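Local coordinates for protein 5-carboxymethyl-2-hydroxymuconate delta-isomerase (Bordetella bronchiseptica, PDB 4JJ9) that probably catalyses the isomerisation of 5-carboxymethyl-2-hydroxymuconate in the breakdown of homoprotocatechuate, working as a trimer, at residues 26-31 with 41-46; 35-40 with 130-135. One frame throughout, in Å; residues are numbered along the deposited sequence.

Contact 1 (26-31 with 41-46)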
loop_
_atom_site.group_PDB
_atom_site.type_symbol
_atom_site.label_atom_id
_atom_site.label_comp_id
_atom_site.label_asym_id
_atom_site.label_seq_id
_atom_site.Cartn_x
_atom_site.Cartn_y
_atom_site.Cartn_z
ATOM N N LEU A 26 3.894 2.994 9.866
ATOM C CA LEU A 26 5.072 2.677 9.087
ATOM C C LEU A 26 4.844 1.308 8.471
ATOM O O LEU A 26 4.679 0.323 9.185
ATOM C CB LEU A 26 6.322 2.724 9.976
ATOM C CG LEU A 26 7.685 2.116 9.622
ATOM C CD1 LEU A 26 7.986 2.010 8.133
ATOM C CD2 LEU A 26 8.792 2.898 10.356
ATOM N N VAL A 27 4.794 1.275 7.141
ATOM C CA VAL A 27 4.594 0.033 6.401
ATOM C C VAL A 27 5.897 -0.351 5.726
ATOM O O VAL A 27 6.555 0.486 5.111
ATOM C CB VAL A 27 3.464 0.169 5.360
ATOM C CG1 VAL A 27 3.262 -1.142 4.566
ATOM C CG2 VAL A 27 2.177 0.575 6.047
ATOM N N ILE A 28 6.269 -1.618 5.876
ATOM C CA ILE A 28 7.429 -2.171 5.196
ATOM C C ILE A 28 6.966 -3.156 4.125
ATOM O O ILE A 28 6.237 -4.108 4.412
ATOM C CB ILE A 28 8.389 -2.904 6.158
ATOM C CG1 ILE A 28 8.680 -2.059 7.411
ATOM C CG2 ILE A 28 9.669 -3.275 5.401
ATOM C CD1 ILE A 28 9.597 -2.767 8.428
ATOM N N LEU A 29 7.371 -2.897 2.889
ATOM C CA LEU A 29 7.136 -3.821 1.780
ATOM C C LEU A 29 8.497 -4.385 1.400
ATOM O O LEU A 29 9.406 -3.624 1.072
ATOM C CB LEU A 29 6.526 -3.089 0.586
ATOM C CG LEU A 29 5.269 -2.259 0.836
ATOM C CD1 LEU A 29 4.798 -1.700 -0.499
ATOM C CD2 LEU A 29 4.184 -3.125 1.480
ATOM N N TYR A 30 8.638 -5.704 1.451
ATOM C CA TYR A 30 9.938 -6.324 1.215
ATOM C C TYR A 30 9.837 -7.641 0.459
ATOM O O TYR A 30 8.786 -8.283 0.445
ATOM C CB TYR A 30 10.712 -6.494 2.532
ATOM C CG TYR A 30 10.111 -7.470 3.518
ATOM C CD1 TYR A 30 9.046 -7.091 4.350
ATOM C CD2 TYR A 30 10.625 -8.763 3.641
ATOM C CE1 TYR A 30 8.504 -7.987 5.274
ATOM C CE2 TYR A 30 10.101 -9.661 4.562
ATOM C CZ TYR A 30 9.033 -9.265 5.369
ATOM O OH TYR A 30 8.504 -10.161 6.261
ATOM N N SER A 31 10.929 -8.027 -0.195
ATOM C CA SER A 31 10.972 -9.302 -0.898
ATOM C C SER A 31 10.968 -10.475 0.100
ATOM O O SER A 31 11.677 -10.453 1.110
ATOM C CB SER A 31 12.192 -9.364 -1.832
ATOM O OG SER A 31 13.392 -9.152 -1.104
ATOM N N GLY A 41 9.579 -9.448 12.610
ATOM C CA GLY A 41 8.822 -9.007 13.786
ATOM C C GLY A 41 9.697 -8.185 14.719
ATOM O O GLY A 41 9.276 -7.154 15.230
ATOM N N ALA A 42 10.927 -8.647 14.934
ATOM C CA ALA A 42 11.876 -7.928 15.779
ATOM C C ALA A 42 12.240 -6.576 15.164
ATOM O O ALA A 42 12.433 -5.596 15.886
ATOM C CB ALA A 42 13.126 -8.764 16.008
ATOM N N VAL A 43 12.316 -6.525 13.832
ATOM C CA VAL A 43 12.562 -5.262 13.126
ATOM C C VAL A 43 11.407 -4.284 13.370
ATOM O O VAL A 43 11.634 -3.108 13.677
ATOM C CB VAL A 43 12.813 -5.470 11.609
ATOM C CG1 VAL A 43 12.896 -4.130 10.881
ATOM C CG2 VAL A 43 14.102 -6.268 11.379
ATOM N N CYS A 44 10.175 -4.779 13.262
ATOM C CA CYS A 44 8.994 -3.941 13.509
ATOM C C CYS A 44 9.009 -3.367 14.924
ATOM O O CYS A 44 8.764 -2.174 15.118
ATOM C CB CYS A 44 7.700 -4.718 13.275
ATOM S SG CYS A 44 7.350 -5.108 11.533
ATOM N N ARG A 45 9.324 -4.217 15.901
ATOM C CA ARG A 45 9.378 -3.785 17.304
ATOM C C ARG A 45 10.448 -2.728 17.513
ATOM O O ARG A 45 10.209 -1.716 18.181
ATOM C CB ARG A 45 9.605 -4.975 18.246
ATOM C CG ARG A 45 8.415 -5.917 18.339
ATOM C CD ARG A 45 8.580 -6.958 19.456
ATOM N NE ARG A 45 9.608 -7.971 19.179
ATOM C CZ ARG A 45 9.446 -9.029 18.387
ATOM N NH1 ARG A 45 8.299 -9.237 17.751
ATOM N NH2 ARG A 45 10.445 -9.882 18.217
ATOM N N GLY A 46 11.621 -2.957 16.926
ATOM C CA GLY A 46 12.730 -2.007 17.015
ATOM C C GLY A 46 12.397 -0.654 16.412
ATOM O O GLY A 46 12.801 0.388 16.939
#
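The helical turn that presents V43 and C44 to I28 is closed by a backbone hydrogen bond from R45 N to G41 O, 3.0 Å long. G41 O also lies over one face of the R45 guanidinium, toward its rim, because the arginine folds back along its own helix rather than toward the strand. A second bond of the same kind joins G46 N to A42 O, continuing the helical pattern through 41-46. Between strand and helix the contact itself is purely apolar and small, burying 77 Å² in all. The CA–CB bond of I28 heads toward the helix, and its ethyl branch is fully stretched, with CD1 anti to CA (chi2 178°), so that this one methyl does all the touching. I28 CD1 faces the gap between V43 CG1, 4.3 Å away, and C44 SG, 4.5 Å away, resting loosely against two consecutive helix residues; the nearest pair of CA atoms, I28 CA and C44 CA, is 8.6 Å apart. M40, L47 and L101 pack around I28, V43 leans on L129 of the long helix 111-135, and C44 meets A72 as well as A79 of the second subunit. This is the strand-to-helix packing of a beta-alpha-beta unit, in which helix 40-51 carries the chain from strand 25-31 to its parallel neighbour 69-80, as in the tautomerase-like fold.

Contact 2 (35-40 with 130-135)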
loop_
_atom_site.group_PDB
_atom_site.type_symbol
_atom_site.label_atom_id
_atom_site.label_comp_id
_atom_site.label_asym_id
_atom_site.label_seq_id
_atom_site.Cartn_x
_atom_site.Cartn_y
_atom_site.Cartn_z
ATOM N N ASP A 35 12.811 -13.097 4.726
ATOM C CA ASP A 35 12.293 -13.850 5.876
ATOM C C ASP A 35 13.186 -15.018 6.249
ATOM O O ASP A 35 13.113 -15.509 7.369
ATOM C CB ASP A 35 10.884 -14.374 5.610
ATOM C CG ASP A 35 9.828 -13.326 5.814
ATOM O OD1 ASP A 35 10.054 -12.363 6.579
ATOM O OD2 ASP A 35 8.748 -13.481 5.209
ATOM N N ARG A 36 14.010 -15.454 5.301
ATOM C CA ARG A 36 15.008 -16.492 5.539
ATOM C C ARG A 36 16.182 -15.940 6.344
ATOM O O ARG A 36 16.867 -16.693 7.045
ATOM C CB ARG A 36 15.500 -17.066 4.204
ATOM C CG ARG A 36 14.377 -17.657 3.346
ATOM C CD ARG A 36 14.827 -18.032 1.942
ATOM N NE ARG A 36 13.970 -19.084 1.389
ATOM C CZ ARG A 36 12.858 -18.883 0.684
ATOM N NH1 ARG A 36 12.434 -17.650 0.403
ATOM N NH2 ARG A 36 12.168 -19.927 0.241
ATOM N N ASP A 37 16.397 -14.626 6.255
ATOM C CA ASP A 37 17.592 -13.972 6.806
ATOM C C ASP A 37 17.418 -13.347 8.190
ATOM O O ASP A 37 18.390 -13.211 8.934
ATOM C CB ASP A 37 18.100 -12.874 5.865
ATOM C CG ASP A 37 18.401 -13.370 4.463
ATOM O OD1 ASP A 37 18.649 -14.578 4.271
ATOM O OD2 ASP A 37 18.403 -12.519 3.547
ATOM N N LEU A 38 16.203 -12.912 8.516
ATOM C CA LEU A 38 15.942 -12.323 9.839
ATOM C C LEU A 38 14.486 -12.379 10.257
ATOM O O LEU A 38 13.599 -12.633 9.439
ATOM C CB LEU A 38 16.469 -10.882 9.962
ATOM C CG LEU A 38 16.257 -9.807 8.895
ATOM C CD1 LEU A 38 14.846 -9.777 8.342
ATOM C CD2 LEU A 38 16.662 -8.428 9.447
ATOM N N ASP A 39 14.266 -12.134 11.545
ATOM C CA ASP A 39 12.942 -12.048 12.120
ATOM C C ASP A 39 12.446 -10.629 11.916
ATOM O O ASP A 39 12.921 -9.691 12.560
ATOM C CB ASP A 39 12.995 -12.390 13.613
ATOM C CG ASP A 39 11.658 -12.197 14.318
ATOM O OD1 ASP A 39 10.605 -12.069 13.653
ATOM O OD2 ASP A 39 11.671 -12.197 15.560
HETATM N N MSE A 40 11.487 -10.484 11.003
HETATM C CA MSE A 40 10.978 -9.166 10.643
HETATM C C MSE A 40 10.107 -8.579 11.751
HETATM O O MSE A 40 9.936 -7.362 11.831
HETATM C CB MSE A 40 10.229 -9.245 9.312
HETATM C CG MSE A 40 9.779 -7.913 8.728
HETATM SE SE MSE A 40 11.185 -6.581 8.388
HETATM C CE MSE A 40 12.663 -7.740 7.893
ATOM N N ALA A 130 21.107 -4.198 9.439
ATOM C CA ALA A 130 22.538 -4.396 9.143
ATOM C C ALA A 130 22.990 -5.859 8.928
ATOM O O ALA A 130 23.765 -6.129 7.998
ATOM C CB ALA A 130 23.411 -3.709 10.197
ATOM N N PRO A 131 22.528 -6.805 9.779
ATOM C CA PRO A 131 22.890 -8.213 9.558
ATOM C C PRO A 131 22.491 -8.745 8.180
ATOM O O PRO A 131 23.158 -9.632 7.654
ATOM C CB PRO A 131 22.105 -8.945 10.651
ATOM C CG PRO A 131 22.023 -7.946 11.754
ATOM C CD PRO A 131 21.809 -6.633 11.059
ATOM N N LEU A 132 21.411 -8.203 7.615
ATOM C CA LEU A 132 20.958 -8.538 6.267
ATOM C C LEU A 132 22.062 -8.289 5.237
ATOM O O LEU A 132 22.314 -9.114 4.354
ATOM C CB LEU A 132 19.748 -7.667 5.925
ATOM C CG LEU A 132 18.504 -8.180 5.215
ATOM C CD1 LEU A 132 17.958 -9.412 5.894
ATOM C CD2 LEU A 132 17.455 -7.081 5.210
ATOM N N LEU A 133 22.711 -7.139 5.363
ATOM C CA LEU A 133 23.695 -6.689 4.386
ATOM C C LEU A 133 24.972 -7.522 4.400
ATOM O O LEU A 133 25.701 -7.550 3.414
ATOM C CB LEU A 133 24.013 -5.207 4.599
ATOM C CG LEU A 133 22.839 -4.237 4.452
ATOM C CD1 LEU A 133 23.342 -2.816 4.553
ATOM C CD2 LEU A 133 22.104 -4.451 3.123
ATOM N N GLN A 134 25.232 -8.205 5.514
ATOM C CA GLN A 134 26.413 -9.060 5.622
ATOM C C GLN A 134 26.334 -10.292 4.712
ATOM O O GLN A 134 27.360 -10.773 4.230
ATOM C CB GLN A 134 26.652 -9.474 7.082
ATOM C CG GLN A 134 28.012 -10.136 7.343
ATOM C CD GLN A 134 28.322 -10.322 8.827
ATOM O OE1 GLN A 134 29.416 -10.768 9.189
ATOM N NE2 GLN A 134 27.367 -9.981 9.689
ATOM N N GLN A 135 25.124 -10.790 4.463
ATOM C CA GLN A 135 24.963 -12.053 3.735
ATOM C C GLN A 135 24.062 -11.999 2.498
ATOM O O GLN A 135 23.704 -13.040 1.941
ATOM C CB GLN A 135 24.495 -13.164 4.688
ATOM C CG GLN A 135 25.485 -13.475 5.797
ATOM C CD GLN A 135 25.100 -14.704 6.597
ATOM O OE1 GLN A 135 24.032 -14.756 7.216
ATOM N NE2 GLN A 135 25.973 -15.701 6.591
#
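The loop leading into helix 40-51 passes beside the last turns of helix 111-135, with D37 CA and L132 CA 6.4 Å apart. Residues 35-37 have helical backbone angles without regular helical bonds, and the chain then opens out at L38 (phi/psi -157°/166°). Across from it, the helix is kinked at 131-132, where neither N bonds to the turn before; that of P131 has no proton to give. Its last bonds reach back only three residues: L133 N to A130 O and Q134 N to P131 O are weak, and Q135 N to L132 O is 3.3 Å. One methyl of L132 carries the contact. Its CD1 reaches D37 CB at 3.5 Å and also sits 3.5 Å from L38 CG, a tight carbon pair, while both L38 methyls lie near it; each of the two loop side chains runs roughly at right angles to the leucine. L132 adopts an unusual chi1 of -138°, away from the staggered positions, which suggests some strain. The D37 carboxylate makes a salt bridge from OD2 to R136 NE, and V138 lies against L132. D39 supplies the N-cap of helix 40-51. The contact packs the beta-to-alpha loop of the beta-alpha-beta unit 25-31, 40-51, 69-80 against the C-terminal turn of helix 111-135.

The centres of contacts 1 and 2 lie 12 Å apart, and their segments alternate along the chain: strand 26-31, loop 35-40, helix 41-46, then, much later, 130-135. Contact 1 belongs to the core of the beta-alpha-beta unit, contact 2 to the loop inside that unit and the end of helix 111-135. They meet directly where Y30 OH and D35 OD1, 2.7 Å apart, probably form a hydrogen bond between strand and loop, and where V43 CG2 packs 3.9 Å from L38 CD2. One connection is thus tied both to its own sheet and to the long helix, and both contacts also touch the second subunit of the trimer.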